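Local coordinates for hypothetical protein Atu2684 (Agrobacterium tumefaciens, PDB 2AXO) that is of unknown function but belongs to a thioredoxin-like family and carries a disulfide-closed CXXC motif, consistent with a role in thiol-disulfide chemistry, at residues E162-A167 against P216-L221; G233-L238 against A253-G258; V175-T180 against Y204-V209; K43-L48 against D72-S77. One frame throughout, in Å; residues are numbered along the deposited sequence.

Contact 1: E162-A167 against P216-L221; sequences EIDIGA and PMTVKL
I163 and I165 pair with V219 and M217 in an antiparallel β-sheet, where strand 217-221 forms one border of a three-stranded sheet and strand 161-165 its middle. Two pairs of backbone bonds tie the strands: I163 N gives to V219 O at 3.0 Å and V219 N returns to I163 O, and the same exchange links I165 with M217. Strand 152-156 completes the sheet beyond 161-165, with S153 and K155 bonding to D164 and E162. The face carrying I163, I165, M217 and V219 is apolar and turns toward the four-stranded antiparallel sheet, where I163 meets V236 and V219 meets V209. On this face the selenomethionine M217 runs beside I165, its CG 3.7 Å from I165 CD1; its SE, carried out along the chain by an extended chi2, lies 4.1 Å from the same methyl. I163 CD1 reaches diagonally to L221 CD1, 4.0 Å off. The other face is polar. K220 lies alongside the extended E162, but it is the methylene CE that meets E162 OE1, at 3.1 Å; the ammonium NZ stays 4.2 Å from that oxygen, beyond a salt bridge. With its oxygen beside the backbone N (chi1 -62°), T218 donates OG1 to D164 OD1 at 3.1 Å, coming from well above the carboxylate plane, while its methyl CG2 sits 3.7 Å from E162 CG.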
loop_
_atom_site.group_PDB
_atom_site.type_symbol
_atom_site.label_atom_id
_atom_site.label_comp_id
_atom_site.label_asym_id
_atom_site.label_seq_id
_atom_site.Cartn_x
_atom_site.Cartn_y
_atom_site.Cartn_z
ATOM N N GLU A 162 -29.389 -12.399 -12.116
ATOM C CA GLU A 162 -30.400 -11.841 -11.239
ATOM C C GLU A 162 -29.975 -11.930 -9.781
ATOM O O GLU A 162 -29.645 -13.006 -9.277
ATOM C CB GLU A 162 -31.726 -12.580 -11.438
ATOM C CG GLU A 162 -32.892 -12.018 -10.645
ATOM C CD GLU A 162 -34.217 -12.632 -11.060
ATOM O OE1 GLU A 162 -34.551 -12.555 -12.262
ATOM O OE2 GLU A 162 -34.918 -13.188 -10.188
ATOM N N ILE A 163 -29.980 -10.778 -9.118
ATOM C CA ILE A 163 -29.620 -10.684 -7.712
ATOM C C ILE A 163 -30.847 -10.241 -6.940
ATOM O O ILE A 163 -31.410 -9.182 -7.217
ATOM C CB ILE A 163 -28.518 -9.647 -7.482
ATOM C CG1 ILE A 163 -27.259 -10.050 -8.249
ATOM C CG2 ILE A 163 -28.238 -9.507 -5.985
ATOM C CD1 ILE A 163 -26.136 -9.030 -8.145
ATOM N N ASP A 164 -31.256 -11.060 -5.982
ATOM C CA ASP A 164 -32.420 -10.777 -5.148
ATOM C C ASP A 164 -31.992 -10.415 -3.731
ATOM O O ASP A 164 -31.291 -11.184 -3.069
ATOM C CB ASP A 164 -33.340 -11.999 -5.106
ATOM C CG ASP A 164 -34.524 -11.867 -6.037
ATOM O OD1 ASP A 164 -34.336 -11.420 -7.190
ATOM O OD2 ASP A 164 -35.647 -12.219 -5.616
ATOM N N ILE A 165 -32.421 -9.244 -3.271
ATOM C CA ILE A 165 -32.083 -8.765 -1.937
ATOM C C ILE A 165 -33.342 -8.602 -1.094
ATOM O O ILE A 165 -34.350 -8.079 -1.570
ATOM C CB ILE A 165 -31.374 -7.410 -2.004
ATOM C CG1 ILE A 165 -30.231 -7.480 -3.019
ATOM C CG2 ILE A 165 -30.840 -7.036 -0.627
ATOM C CD1 ILE A 165 -29.557 -6.167 -3.251
ATOM N N GLY A 166 -33.272 -9.045 0.155
ATOM C CA GLY A 166 -34.415 -8.946 1.046
ATOM C C GLY A 166 -34.546 -7.625 1.779
ATOM O O GLY A 166 -33.760 -6.699 1.577
ATOM N N ALA A 167 -35.548 -7.548 2.649
ATOM C CA ALA A 167 -35.812 -6.340 3.421
ATOM C C ALA A 167 -34.875 -6.162 4.611
ATOM O O ALA A 167 -34.380 -7.133 5.194
ATOM C CB ALA A 167 -37.267 -6.340 3.901
ATOM N N PRO A 216 -36.869 -4.469 -0.309
ATOM C CA PRO A 216 -36.484 -5.655 -1.077
ATOM C C PRO A 216 -36.236 -5.207 -2.518
ATOM O O PRO A 216 -36.958 -4.356 -3.031
ATOM C CB PRO A 216 -37.717 -6.549 -0.965
ATOM C CG PRO A 216 -38.279 -6.176 0.379
ATOM C CD PRO A 216 -38.170 -4.673 0.355
HETATM N N MSE A 217 -35.219 -5.756 -3.166
HETATM C CA MSE A 217 -34.961 -5.360 -4.540
HETATM C C MSE A 217 -34.364 -6.475 -5.372
HETATM O O MSE A 217 -33.826 -7.453 -4.850
HETATM C CB MSE A 217 -34.060 -4.113 -4.585
HETATM C CG MSE A 217 -32.608 -4.342 -4.185
HETATM SE SE MSE A 217 -31.513 -2.733 -4.357
HETATM C CE MSE A 217 -31.659 -2.443 -6.261
ATOM N N THR A 218 -34.487 -6.319 -6.683
ATOM C CA THR A 218 -33.969 -7.285 -7.631
ATOM C C THR A 218 -33.176 -6.498 -8.659
ATOM O O THR A 218 -33.695 -5.557 -9.264
ATOM C CB THR A 218 -35.109 -8.039 -8.344
ATOM O OG1 THR A 218 -35.874 -8.765 -7.378
ATOM C CG2 THR A 218 -34.550 -9.007 -9.374
ATOM N N VAL A 219 -31.919 -6.882 -8.842
ATOM C CA VAL A 219 -31.039 -6.217 -9.792
ATOM C C VAL A 219 -30.716 -7.151 -10.938
ATOM O O VAL A 219 -30.228 -8.249 -10.711
ATOM C CB VAL A 219 -29.700 -5.815 -9.145
ATOM C CG1 VAL A 219 -28.863 -5.042 -10.152
ATOM C CG2 VAL A 219 -29.938 -4.993 -7.899
ATOM N N LYS A 220 -30.981 -6.715 -12.164
ATOM C CA LYS A 220 -30.693 -7.530 -13.335
ATOM C C LYS A 220 -29.412 -7.046 -14.014
ATOM O O LYS A 220 -29.262 -5.851 -14.294
ATOM C CB LYS A 220 -31.841 -7.449 -14.343
ATOM C CG LYS A 220 -33.202 -7.842 -13.801
ATOM C CD LYS A 220 -33.382 -9.348 -13.777
ATOM C CE LYS A 220 -34.801 -9.719 -13.368
ATOM N NZ LYS A 220 -35.818 -9.107 -14.269
ATOM N N LEU A 221 -28.499 -7.978 -14.275
ATOM C CA LEU A 221 -27.225 -7.687 -14.937
ATOM C C LEU A 221 -27.234 -8.300 -16.337
ATOM O O LEU A 221 -27.755 -9.397 -16.532
ATOM C CB LEU A 221 -26.068 -8.262 -14.113
ATOM C CG LEU A 221 -25.824 -7.536 -12.788
ATOM C CD1 LEU A 221 -24.839 -8.314 -11.912
ATOM C CD2 LEU A 221 -25.285 -6.150 -13.099
#

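Contact 2: G233-L238 against A253-G258; sequences GCAVLL and ASILLG
V236 N donates to S254 O at 2.6 Å, and V236 O takes S254 N in return. A second antiparallel hydrogen-bonded pair follows two residues away, where C234 and L256 exchange N-H and C=O at 2.9 Å for C234 N to L256 O. Weaker CA-H...O contacts fill in between, such as A253 CA to V236 O at 3.1 Å. At one end G233, lacking a side chain, brings its CA to 3.3 Å from L256 O. Side chains touch more lightly: C234 SG, turned between its own N and carbonyl carbon (chi1 75°), lies 4.0 Å from L256 CB on one face. On the other, A235 CB meets I255 CG1, and the branch CD2 of L237 rests on the A253 methyl, also at 4.0 Å. The hydroxyl of S254 is engaged outside the pair, with S154 OG. These strands are the arms of the hairpin 232-241/247-257, and strand 172-186 bonds to the far side of 232-241. The face with V236 and L256 looks to strand 152-156 of the smaller antiparallel sheet, while the A235 and I255 face packs on strand 74-79 of the mixed sheet.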
loop_
_atom_site.group_PDB
_atom_site.type_symbol
_atom_site.label_atom_id
_atom_site.label_comp_id
_atom_site.label_asym_id
_atom_site.label_seq_id
_atom_site.Cartn_x
_atom_site.Cartn_y
_atom_site.Cartn_z
ATOM N N GLY A 233 -16.628 -17.072 -10.885
ATOM C CA GLY A 233 -17.821 -16.824 -10.107
ATOM C C GLY A 233 -17.828 -15.398 -9.623
ATOM O O GLY A 233 -17.002 -14.581 -10.033
ATOM N N CYS A 234 -18.774 -15.091 -8.748
ATOM C CA CYS A 234 -18.845 -13.758 -8.195
ATOM C C CYS A 234 -19.475 -13.868 -6.822
ATOM O O CYS A 234 -20.136 -14.858 -6.500
ATOM C CB CYS A 234 -19.668 -12.827 -9.102
ATOM S SG CYS A 234 -21.464 -13.040 -9.070
ATOM N N ALA A 235 -19.231 -12.856 -6.008
ATOM C CA ALA A 235 -19.787 -12.796 -4.676
ATOM C C ALA A 235 -20.547 -11.487 -4.632
ATOM O O ALA A 235 -20.037 -10.464 -5.086
ATOM C CB ALA A 235 -18.667 -12.793 -3.639
ATOM N N VAL A 236 -21.775 -11.528 -4.131
ATOM C CA VAL A 236 -22.577 -10.320 -3.999
ATOM C C VAL A 236 -22.448 -9.937 -2.538
ATOM O O VAL A 236 -22.736 -10.741 -1.652
ATOM C CB VAL A 236 -24.068 -10.570 -4.316
ATOM C CG1 VAL A 236 -24.882 -9.312 -4.011
ATOM C CG2 VAL A 236 -24.236 -10.954 -5.789
ATOM N N LEU A 237 -21.996 -8.718 -2.284
ATOM C CA LEU A 237 -21.820 -8.252 -0.921
ATOM C C LEU A 237 -22.712 -7.042 -0.685
ATOM O O LEU A 237 -22.580 -6.033 -1.378
ATOM C CB LEU A 237 -20.355 -7.866 -0.678
ATOM C CG LEU A 237 -19.286 -8.921 -0.999
ATOM C CD1 LEU A 237 -17.899 -8.332 -0.794
ATOM C CD2 LEU A 237 -19.477 -10.159 -0.114
ATOM N N LEU A 238 -23.642 -7.145 0.263
ATOM C CA LEU A 238 -24.508 -6.006 0.567
ATOM C C LEU A 238 -23.710 -5.276 1.637
ATOM O O LEU A 238 -23.811 -5.582 2.828
ATOM C CB LEU A 238 -25.856 -6.473 1.117
ATOM C CG LEU A 238 -26.914 -5.374 1.312
ATOM C CD1 LEU A 238 -27.226 -4.688 -0.016
ATOM C CD2 LEU A 238 -28.166 -6.002 1.892
ATOM N N ALA A 253 -24.813 -11.478 2.006
ATOM C CA ALA A 253 -23.865 -11.924 0.997
ATOM C C ALA A 253 -24.281 -13.221 0.330
ATOM O O ALA A 253 -25.010 -14.033 0.904
ATOM C CB ALA A 253 -22.480 -12.083 1.613
ATOM N N SER A 254 -23.792 -13.408 -0.887
ATOM C CA SER A 254 -24.102 -14.590 -1.661
ATOM C C SER A 254 -23.025 -14.837 -2.698
ATOM O O SER A 254 -22.340 -13.911 -3.134
ATOM C CB SER A 254 -25.448 -14.405 -2.363
ATOM O OG SER A 254 -25.703 -15.446 -3.293
ATOM N N ILE A 255 -22.867 -16.099 -3.078
ATOM C CA ILE A 255 -21.909 -16.447 -4.107
ATOM C C ILE A 255 -22.641 -17.152 -5.228
ATOM O O ILE A 255 -23.538 -17.955 -4.996
ATOM C CB ILE A 255 -20.789 -17.375 -3.598
ATOM C CG1 ILE A 255 -19.775 -16.563 -2.787
ATOM C CG2 ILE A 255 -20.089 -18.051 -4.790
ATOM C CD1 ILE A 255 -18.569 -17.355 -2.320
ATOM N N LEU A 256 -22.268 -16.810 -6.450
ATOM C CA LEU A 256 -22.845 -17.417 -7.631
ATOM C C LEU A 256 -21.664 -17.983 -8.398
ATOM O O LEU A 256 -20.769 -17.237 -8.794
ATOM C CB LEU A 256 -23.562 -16.363 -8.485
ATOM C CG LEU A 256 -24.114 -16.863 -9.824
ATOM C CD1 LEU A 256 -25.059 -18.034 -9.580
ATOM C CD2 LEU A 256 -24.846 -15.736 -10.546
ATOM N N LEU A 257 -21.637 -19.297 -8.586
ATOM C CA LEU A 257 -20.534 -19.898 -9.328
ATOM C C LEU A 257 -20.912 -20.018 -10.793
ATOM O O LEU A 257 -22.077 -20.235 -11.123
ATOM C CB LEU A 257 -20.184 -21.283 -8.776
ATOM C CG LEU A 257 -19.598 -21.342 -7.366
ATOM C CD1 LEU A 257 -19.269 -22.787 -7.019
ATOM C CD2 LEU A 257 -18.353 -20.472 -7.286
ATOM N N GLY A 258 -19.921 -19.869 -11.665
ATOM C CA GLY A 258 -20.168 -19.966 -13.090
ATOM C C GLY A 258 -20.711 -21.333 -13.462
ATOM O O GLY A 258 -21.556 -21.455 -14.344
#

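Contact 3: V175-T180 against Y204-V209; sequences VVAYFT and YDVQTV
Y178 N and D205 O form one rung of an antiparallel hairpin, at 2.8 Å, in which segments 175-180 and 204-209 run with 159° between their directions; V176 and Q207 exchange a full pair of bonds, and Y204 N closes on Y178 O at 2.9 Å. Y178 has the largest share of the contact. Its CB sits over one face of the Y204 ring, 4.0 Å from the centroid, a CH-pi contact set toward the rim near CZ. Y204 folds back over the neighbouring strand because its CG stands between the backbone N and the carbonyl carbon (chi1 62°). The Y178 ring itself swings beside its backbone N and runs along D205: its plane lies only 12° from that of the carboxylate, with D205 OD2 3.8 Å from ring atom CD2. Further along, Q207 CG comes to the ring edge in plane, 3.5 Å from Y178 CE2, and the amide stands almost perpendicular to the ring. Y178 OH comes close to Q207 NE2, but the angle is poor for a hydrogen bond. On the other face of the hairpin V175 CG1 meets V206 CG1 at 3.5 Å; back on the Y178 side, V176 CG2 touches V209 CG2 at 3.8 Å. K228, from helix 223-229, forms a salt bridge with D205 and a cation-pi contact with Y178. One lysine thus serves carboxylate and ring together, and its positive charge would probably favour the ionised D205 carboxylate, whose OD2 lies beside the Y178 ring.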
loop_
_atom_site.group_PDB
_atom_site.type_symbol
_atom_site.label_atom_id
_atom_site.label_comp_id
_atom_site.label_asym_id
_atom_site.label_seq_id
_atom_site.Cartn_x
_atom_site.Cartn_y
_atom_site.Cartn_z
ATOM N N VAL A 175 -22.501 -4.662 -3.932
ATOM C CA VAL A 175 -21.168 -4.862 -4.497
ATOM C C VAL A 175 -20.972 -6.266 -5.072
ATOM O O VAL A 175 -21.325 -7.258 -4.438
ATOM C CB VAL A 175 -20.080 -4.618 -3.416
ATOM C CG1 VAL A 175 -18.683 -4.791 -4.012
ATOM C CG2 VAL A 175 -20.242 -3.225 -2.821
ATOM N N VAL A 176 -20.407 -6.344 -6.271
ATOM C CA VAL A 176 -20.147 -7.635 -6.893
ATOM C C VAL A 176 -18.653 -7.784 -7.114
ATOM O O VAL A 176 -18.020 -6.942 -7.759
ATOM C CB VAL A 176 -20.859 -7.789 -8.254
ATOM C CG1 VAL A 176 -20.530 -9.153 -8.862
ATOM C CG2 VAL A 176 -22.361 -7.641 -8.081
ATOM N N ALA A 177 -18.098 -8.856 -6.563
ATOM C CA ALA A 177 -16.680 -9.148 -6.696
ATOM C C ALA A 177 -16.557 -10.359 -7.610
ATOM O O ALA A 177 -17.053 -11.446 -7.296
ATOM C CB ALA A 177 -16.063 -9.443 -5.329
ATOM N N TYR A 178 -15.916 -10.156 -8.756
ATOM C CA TYR A 178 -15.735 -11.219 -9.737
ATOM C C TYR A 178 -14.420 -11.936 -9.480
ATOM O O TYR A 178 -13.400 -11.302 -9.227
ATOM C CB TYR A 178 -15.736 -10.615 -11.143
ATOM C CG TYR A 178 -17.015 -9.874 -11.481
ATOM C CD1 TYR A 178 -18.141 -10.561 -11.939
ATOM C CD2 TYR A 178 -17.105 -8.490 -11.322
ATOM C CE1 TYR A 178 -19.332 -9.886 -12.236
ATOM C CE2 TYR A 178 -18.290 -7.803 -11.613
ATOM C CZ TYR A 178 -19.396 -8.507 -12.068
ATOM O OH TYR A 178 -20.564 -7.833 -12.344
ATOM N N PHE A 179 -14.443 -13.263 -9.539
ATOM C CA PHE A 179 -13.231 -14.030 -9.308
ATOM C C PHE A 179 -13.135 -15.248 -10.201
ATOM O O PHE A 179 -14.117 -15.670 -10.827
ATOM C CB PHE A 179 -13.153 -14.494 -7.843
ATOM C CG PHE A 179 -14.337 -15.305 -7.399
ATOM C CD1 PHE A 179 -15.369 -14.707 -6.678
ATOM C CD2 PHE A 179 -14.436 -16.662 -7.719
ATOM C CE1 PHE A 179 -16.484 -15.443 -6.282
ATOM C CE2 PHE A 179 -15.546 -17.411 -7.331
ATOM C CZ PHE A 179 -16.574 -16.800 -6.610
ATOM N N THR A 180 -11.927 -15.789 -10.274
ATOM C CA THR A 180 -11.686 -17.006 -11.016
ATOM C C THR A 180 -11.878 -18.047 -9.923
ATOM O O THR A 180 -11.590 -17.790 -8.756
ATOM C CB THR A 180 -10.237 -17.075 -11.568
ATOM O OG1 THR A 180 -9.298 -16.891 -10.495
ATOM C CG2 THR A 180 -10.019 -15.995 -12.620
ATOM N N TYR A 204 -10.708 -10.344 -9.514
ATOM C CA TYR A 204 -10.056 -9.552 -10.552
ATOM C C TYR A 204 -10.819 -8.284 -10.907
ATOM O O TYR A 204 -10.347 -7.472 -11.704
ATOM C CB TYR A 204 -9.839 -10.383 -11.816
ATOM C CG TYR A 204 -11.104 -10.877 -12.468
ATOM C CD1 TYR A 204 -11.623 -12.134 -12.161
ATOM C CD2 TYR A 204 -11.769 -10.100 -13.413
ATOM C CE1 TYR A 204 -12.772 -12.609 -12.786
ATOM C CE2 TYR A 204 -12.919 -10.562 -14.041
ATOM C CZ TYR A 204 -13.414 -11.819 -13.726
ATOM O OH TYR A 204 -14.537 -12.286 -14.367
ATOM N N ASP A 205 -12.009 -8.122 -10.336
ATOM C CA ASP A 205 -12.805 -6.926 -10.575
ATOM C C ASP A 205 -13.907 -6.810 -9.537
ATOM O O ASP A 205 -14.527 -7.801 -9.159
ATOM C CB ASP A 205 -13.416 -6.927 -11.983
ATOM C CG ASP A 205 -14.092 -5.606 -12.320
ATOM O OD1 ASP A 205 -13.507 -4.545 -12.005
ATOM O OD2 ASP A 205 -15.202 -5.619 -12.900
ATOM N N VAL A 206 -14.131 -5.584 -9.075
ATOM C CA VAL A 206 -15.152 -5.299 -8.072
ATOM C C VAL A 206 -15.954 -4.097 -8.561
ATOM O O VAL A 206 -15.374 -3.100 -8.986
ATOM C CB VAL A 206 -14.511 -4.929 -6.708
ATOM C CG1 VAL A 206 -15.598 -4.630 -5.687
ATOM C CG2 VAL A 206 -13.607 -6.058 -6.223
ATOM N N GLN A 207 -17.278 -4.185 -8.512
ATOM C CA GLN A 207 -18.112 -3.074 -8.956
ATOM C C GLN A 207 -19.416 -2.985 -8.183
ATOM O O GLN A 207 -19.963 -3.994 -7.725
ATOM C CB GLN A 207 -18.418 -3.192 -10.452
ATOM C CG GLN A 207 -19.130 -4.469 -10.844
ATOM C CD GLN A 207 -19.357 -4.574 -12.342
ATOM O OE1 GLN A 207 -18.456 -4.306 -13.138
ATOM N NE2 GLN A 207 -20.555 -4.987 -12.730
ATOM N N THR A 208 -19.900 -1.760 -8.036
ATOM C CA THR A 208 -21.148 -1.503 -7.339
ATOM C C THR A 208 -22.233 -1.469 -8.400
ATOM O O THR A 208 -22.164 -0.677 -9.338
ATOM C CB THR A 208 -21.090 -0.165 -6.603
ATOM O OG1 THR A 208 -20.028 -0.204 -5.643
ATOM C CG2 THR A 208 -22.403 0.111 -5.893
ATOM N N VAL A 209 -23.237 -2.324 -8.249
ATOM C CA VAL A 209 -24.300 -2.421 -9.240
ATOM C C VAL A 209 -25.613 -1.746 -8.857
ATOM O O VAL A 209 -26.565 -1.729 -9.640
ATOM C CB VAL A 209 -24.545 -3.903 -9.573
ATOM C CG1 VAL A 209 -25.604 -4.047 -10.642
ATOM C CG2 VAL A 209 -23.241 -4.534 -10.039
#

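Contact 4: K43-L48 against D72-S77; sequences KGVVEL and DVVGLS
K43 N donates to D72 O at 2.8 Å, a bond made just before the parallel strands 45-50 and 74-79 begin. The side chain of K43 then crosses D72, resting CE 3.2 Å from D72 OD2, while its NZ pairs with E40; D72 OD1 bonds instead to Y135 OH. G44 accepts V74 N through its carbonyl O at 3.0 Å, but its own N is buried with no partner. V45 lies beside V74 on one face, CG2 to CB at 4.0 Å. Next, V46 links to both neighbours of G75, its N donating to V74 O and its O accepting L76 N, each at 2.9 Å; G75 CA makes a CA-H...O contact with V46 O at 3.4 Å. E47 lies beside L76 with CG 4.1 Å from L76 CD1, and its buried carboxylate is held by a salt bridge to R100 and a weak bond to Y104 OH. L48 N bonds to L76 O, and the ladder continues to Y78. Helix 58-70 connects the two strands in a β-α-β unit, the crossover expected of a thioredoxin-like fold. It packs on the L48 and S77 face, where helix 131-143 covers V46 and V73; the V45 and E47 face lies against the hairpin 232-241/247-257, and strand 117-120 pairs along the other edge of 45-50.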
loop_
_atom_site.group_PDB
_atom_site.type_symbol
_atom_site.label_atom_id
_atom_site.label_comp_id
_atom_site.label_asym_id
_atom_site.label_seq_id
_atom_site.Cartn_x
_atom_site.Cartn_y
_atom_site.Cartn_z
ATOM N N LYS A 43 -22.239 -18.573 7.400
ATOM C CA LYS A 43 -21.733 -17.975 8.634
ATOM C C LYS A 43 -21.199 -16.546 8.522
ATOM O O LYS A 43 -21.223 -15.797 9.501
ATOM C CB LYS A 43 -20.653 -18.883 9.234
ATOM C CG LYS A 43 -21.139 -20.289 9.585
ATOM C CD LYS A 43 -19.986 -21.176 10.049
ATOM C CE LYS A 43 -20.444 -22.610 10.334
ATOM N NZ LYS A 43 -21.350 -22.684 11.510
ATOM N N GLY A 44 -20.717 -16.162 7.347
ATOM C CA GLY A 44 -20.193 -14.815 7.182
ATOM C C GLY A 44 -19.326 -14.651 5.948
ATOM O O GLY A 44 -19.291 -15.526 5.080
ATOM N N VAL A 45 -18.624 -13.527 5.873
ATOM C CA VAL A 45 -17.756 -13.228 4.745
ATOM C C VAL A 45 -16.294 -13.135 5.166
ATOM O O VAL A 45 -15.955 -12.469 6.148
ATOM C CB VAL A 45 -18.167 -11.898 4.077
ATOM C CG1 VAL A 45 -17.207 -11.555 2.942
ATOM C CG2 VAL A 45 -19.590 -12.011 3.548
ATOM N N VAL A 46 -15.430 -13.819 4.421
ATOM C CA VAL A 46 -13.998 -13.792 4.702
ATOM C C VAL A 46 -13.250 -13.302 3.467
ATOM O O VAL A 46 -13.219 -13.976 2.448
ATOM C CB VAL A 46 -13.473 -15.196 5.095
ATOM C CG1 VAL A 46 -11.958 -15.157 5.286
ATOM C CG2 VAL A 46 -14.150 -15.651 6.380
ATOM N N GLU A 47 -12.666 -12.114 3.575
ATOM C CA GLU A 47 -11.917 -11.515 2.488
ATOM C C GLU A 47 -10.447 -11.516 2.844
ATOM O O GLU A 47 -10.015 -10.802 3.746
ATOM C CB GLU A 47 -12.393 -10.087 2.246
ATOM C CG GLU A 47 -13.801 -10.019 1.709
ATOM C CD GLU A 47 -14.310 -8.602 1.608
ATOM O OE1 GLU A 47 -14.562 -7.993 2.666
ATOM O OE2 GLU A 47 -14.437 -8.105 0.469
ATOM N N LEU A 48 -9.684 -12.331 2.128
ATOM C CA LEU A 48 -8.256 -12.455 2.375
ATOM C C LEU A 48 -7.412 -11.638 1.411
ATOM O O LEU A 48 -7.579 -11.727 0.193
ATOM C CB LEU A 48 -7.856 -13.927 2.261
ATOM C CG LEU A 48 -6.365 -14.263 2.273
ATOM C CD1 LEU A 48 -5.808 -14.090 3.680
ATOM C CD2 LEU A 48 -6.174 -15.697 1.796
ATOM N N ASP A 72 -19.267 -22.907 3.970
ATOM C CA ASP A 72 -20.106 -22.279 4.983
ATOM C C ASP A 72 -19.838 -20.788 5.151
ATOM O O ASP A 72 -20.406 -20.140 6.027
ATOM C CB ASP A 72 -20.014 -23.017 6.336
ATOM C CG ASP A 72 -18.605 -23.076 6.910
ATOM O OD1 ASP A 72 -17.641 -22.649 6.243
ATOM O OD2 ASP A 72 -18.471 -23.572 8.053
ATOM N N VAL A 73 -18.976 -20.250 4.296
ATOM C CA VAL A 73 -18.678 -18.823 4.309
ATOM C C VAL A 73 -18.504 -18.375 2.869
ATOM O O VAL A 73 -18.320 -19.202 1.968
ATOM C CB VAL A 73 -17.373 -18.487 5.086
ATOM C CG1 VAL A 73 -17.440 -19.066 6.489
ATOM C CG2 VAL A 73 -16.154 -19.015 4.345
ATOM N N VAL A 74 -18.598 -17.070 2.660
ATOM C CA VAL A 74 -18.398 -16.480 1.345
ATOM C C VAL A 74 -16.930 -16.089 1.406
ATOM O O VAL A 74 -16.566 -15.152 2.119
ATOM C CB VAL A 74 -19.265 -15.216 1.149
ATOM C CG1 VAL A 74 -18.788 -14.439 -0.072
ATOM C CG2 VAL A 74 -20.733 -15.613 0.980
ATOM N N GLY A 75 -16.091 -16.826 0.686
ATOM C CA GLY A 75 -14.666 -16.562 0.709
ATOM C C GLY A 75 -14.130 -15.914 -0.546
ATOM O O GLY A 75 -14.455 -16.314 -1.662
ATOM N N LEU A 76 -13.290 -14.905 -0.349
ATOM C CA LEU A 76 -12.693 -14.172 -1.452
ATOM C C LEU A 76 -11.220 -13.927 -1.210
ATOM O O LEU A 76 -10.801 -13.673 -0.082
ATOM C CB LEU A 76 -13.382 -12.823 -1.609
ATOM C CG LEU A 76 -14.861 -12.880 -1.985
ATOM C CD1 LEU A 76 -15.484 -11.526 -1.744
ATOM C CD2 LEU A 76 -15.011 -13.300 -3.444
ATOM N N SER A 77 -10.439 -13.994 -2.278
ATOM C CA SER A 77 -9.012 -13.743 -2.190
ATOM C C SER A 77 -8.668 -12.525 -3.049
ATOM O O SER A 77 -8.952 -12.502 -4.248
ATOM C CB SER A 77 -8.226 -14.956 -2.682
ATOM O OG SER A 77 -6.842 -14.681 -2.657
#

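Contact 4 comes first along the chain, in the mixed sheet of the thioredoxin-like part; contact 3 follows within the span between the two segments of contact 1, and contact 2 comes last. Contacts 2 and 3 belong to one four-stranded antiparallel sheet, their centres about 9 Å apart, with L237 N probably bonding to V175 O across its middle. That sheet is packed on both faces: contact 4 lies about 10 Å from contact 2 between centres, and contact 1, about 12 Å from it, lies on the other face. Contacts 1 and 4 do not touch, their nearest atoms about 12 Å apart; the central sheet lies between them and packs against both.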